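Local structure of thrombomodulin (Homo sapiens, 1DX5) at residues D81-G86 / G91-L96. The protein acts as an endothelial cell receptor and as the cofactor with which thrombin activates protein C, starting an anticoagulant pathway. Numbering follows the deposited sequence.
Sequences DECENG and GVCHNL. With CA (calcium ion), chain N.
Cys83, on the short helix 82-85, is joined covalently to Cys93 on strand 92-95, the two SG atoms lying 2.0 Å apart with a disulfide torsion of -73°. Their CA atoms are 5.5 Å apart, a spacing a disulfide spans. The sulfur of Cys83 also packs along the strand, 3.3 Å from Asn95 N. Asn95, whose side chain is the next to face the helix, puts its two amide ends to different uses. Its OD1 binds the calcium ion at 2.4 Å, while ND2 donates a hydrogen bond to a water that in turn donates weakly to Asp81 OD2. The Asp81 carboxylate stacks on this amide, the planes 4° apart, with OD1 3.4 Å from Asn95 CG. With CG anti to the backbone N (chi1 -174°), the same carboxylate also caps the helix: OD1 takes a nearly straight bond from Glu84 N, arriving from above the carboxylate plane. Glu82, bent at chi2, brings OE1 to the calcium at 2.5 Å, its carboxylate turned well out of the amide plane. Leu96 contributes its backbone carbonyl O, and Asp79, Ile80 and Thr99 complete the protein ligands. Disulfide and shared ion together join helix to strand in the manner of a calcium-binding EGF-like domain, here the sixth of thrombomodulin.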
loop_
_atom_site.group_PDB
_atom_site.type_symbol
_atom_site.label_atom_id
_atom_site.label_comp_id
_atom_site.label_asym_id
_atom_site.label_seq_id
_atom_site.Cartn_x
_atom_site.Cartn_y
_atom_site.Cartn_z
ATOM N N ASP E 81 -18.331 -3.885 2.233
ATOM C CA ASP E 81 -19.596 -3.446 1.663
ATOM C C ASP E 81 -19.272 -2.928 0.258
ATOM O O ASP E 81 -18.947 -1.763 0.066
ATOM C CB ASP E 81 -20.214 -2.367 2.565
ATOM C CG ASP E 81 -21.687 -1.931 2.106
ATOM O OD1 ASP E 81 -22.068 -2.214 0.958
ATOM O OD2 ASP E 81 -22.398 -1.304 2.922
ATOM N N GLU E 82 -19.306 -3.834 -0.711
ATOM C CA GLU E 82 -18.984 -3.517 -2.103
ATOM C C GLU E 82 -19.909 -2.478 -2.719
ATOM O O GLU E 82 -19.503 -1.715 -3.600
ATOM C CB GLU E 82 -19.008 -4.786 -2.954
ATOM C CG GLU E 82 -17.900 -5.773 -2.648
ATOM C CD GLU E 82 -18.331 -6.915 -1.598
ATOM O OE1 GLU E 82 -19.346 -6.735 -0.891
ATOM O OE2 GLU E 82 -17.627 -7.949 -1.521
ATOM N N CYS E 83 -21.146 -2.427 -2.238
ATOM C CA CYS E 83 -22.104 -1.475 -2.767
ATOM C C CYS E 83 -21.749 -0.068 -2.305
ATOM O O CYS E 83 -21.627 0.841 -3.125
ATOM C CB CYS E 83 -23.521 -1.862 -2.360
ATOM S SG CYS E 83 -23.957 -3.567 -2.801
ATOM N N GLU E 84 -21.544 0.098 -1.000
ATOM C CA GLU E 84 -21.184 1.397 -0.446
ATOM C C GLU E 84 -19.803 1.828 -0.939
ATOM O O GLU E 84 -19.556 3.014 -1.131
ATOM C CB GLU E 84 -21.191 1.355 1.084
ATOM C CG GLU E 84 -20.795 2.687 1.734
ATOM C CD GLU E 84 -20.935 2.688 3.345
ATOM O OE1 GLU E 84 -20.000 2.194 4.014
ATOM O OE2 GLU E 84 -21.965 3.191 3.868
ATOM N N ASN E 85 -18.902 0.860 -1.099
ATOM C CA ASN E 85 -17.549 1.121 -1.568
ATOM C C ASN E 85 -17.560 1.628 -2.999
ATOM O O ASN E 85 -16.863 2.588 -3.327
ATOM C CB ASN E 85 -16.701 -0.153 -1.496
ATOM C CG ASN E 85 -15.148 0.121 -1.828
ATOM O OD1 ASN E 85 -14.448 0.391 -0.864
ATOM N ND2 ASN E 85 -14.708 0.077 -3.085
ATOM N N GLY E 86 -18.323 0.949 -3.854
ATOM C CA GLY E 86 -18.401 1.344 -5.252
ATOM C C GLY E 86 -17.369 0.620 -6.100
ATOM O O GLY E 86 -16.468 -0.049 -5.565
ATOM N N GLY E 91 -24.701 -1.634 -11.799
ATOM C CA GLY E 91 -26.152 -1.646 -11.746
ATOM C C GLY E 91 -26.647 -1.503 -10.312
ATOM O O GLY E 91 -26.046 -0.783 -9.514
ATOM N N VAL E 92 -27.751 -2.173 -9.985
ATOM C CA VAL E 92 -28.306 -2.119 -8.633
ATOM C C VAL E 92 -27.532 -3.117 -7.772
ATOM O O VAL E 92 -27.415 -4.286 -8.122
ATOM C CB VAL E 92 -29.813 -2.446 -8.617
ATOM C CG1 VAL E 92 -30.360 -2.311 -7.205
ATOM C CG2 VAL E 92 -30.559 -1.519 -9.580
ATOM N N CYS E 93 -27.056 -2.656 -6.621
ATOM C CA CYS E 93 -26.244 -3.482 -5.744
ATOM C C CYS E 93 -26.825 -3.747 -4.360
ATOM O O CYS E 93 -27.255 -2.831 -3.667
ATOM C CB CYS E 93 -24.873 -2.810 -5.607
ATOM S SG CYS E 93 -23.542 -3.752 -4.783
ATOM N N HIS E 94 -26.813 -5.017 -3.959
ATOM C CA HIS E 94 -27.273 -5.423 -2.637
ATOM C C HIS E 94 -26.071 -6.117 -1.976
ATOM O O HIS E 94 -25.509 -7.075 -2.519
ATOM C CB HIS E 94 -28.450 -6.395 -2.731
ATOM C CG HIS E 94 -29.664 -5.826 -3.403
ATOM N ND1 HIS E 94 -30.206 -4.604 -3.058
ATOM C CD2 HIS E 94 -30.450 -6.317 -4.391
ATOM C CE1 HIS E 94 -31.270 -4.370 -3.806
ATOM N NE2 HIS E 94 -31.439 -5.392 -4.621
ATOM N N ASN E 95 -25.665 -5.602 -0.824
ATOM C CA ASN E 95 -24.536 -6.130 -0.092
ATOM C C ASN E 95 -24.897 -7.442 0.596
ATOM O O ASN E 95 -26.043 -7.670 0.984
ATOM C CB ASN E 95 -24.055 -5.083 0.929
ATOM C CG ASN E 95 -22.689 -5.494 1.648
ATOM O OD1 ASN E 95 -21.878 -6.136 0.965
ATOM N ND2 ASN E 95 -22.497 -5.165 2.907
ATOM N N LEU E 96 -23.916 -8.332 0.684
ATOM C CA LEU E 96 -24.101 -9.623 1.328
ATOM C C LEU E 96 -22.894 -9.872 2.215
ATOM O O LEU E 96 -21.847 -9.218 2.057
ATOM C CB LEU E 96 -24.177 -10.740 0.280
ATOM C CG LEU E 96 -25.477 -10.982 -0.496
ATOM C CD1 LEU E 96 -25.192 -11.786 -1.757
ATOM C CD2 LEU E 96 -26.446 -11.718 0.387
HETATM CA CA CA N . -20.110 -7.762 1.261
HETATM O O HOH W 1 -24.351 -3.519 3.825
HETATM O O HOH W 2 -18.175 -9.128 0.749
#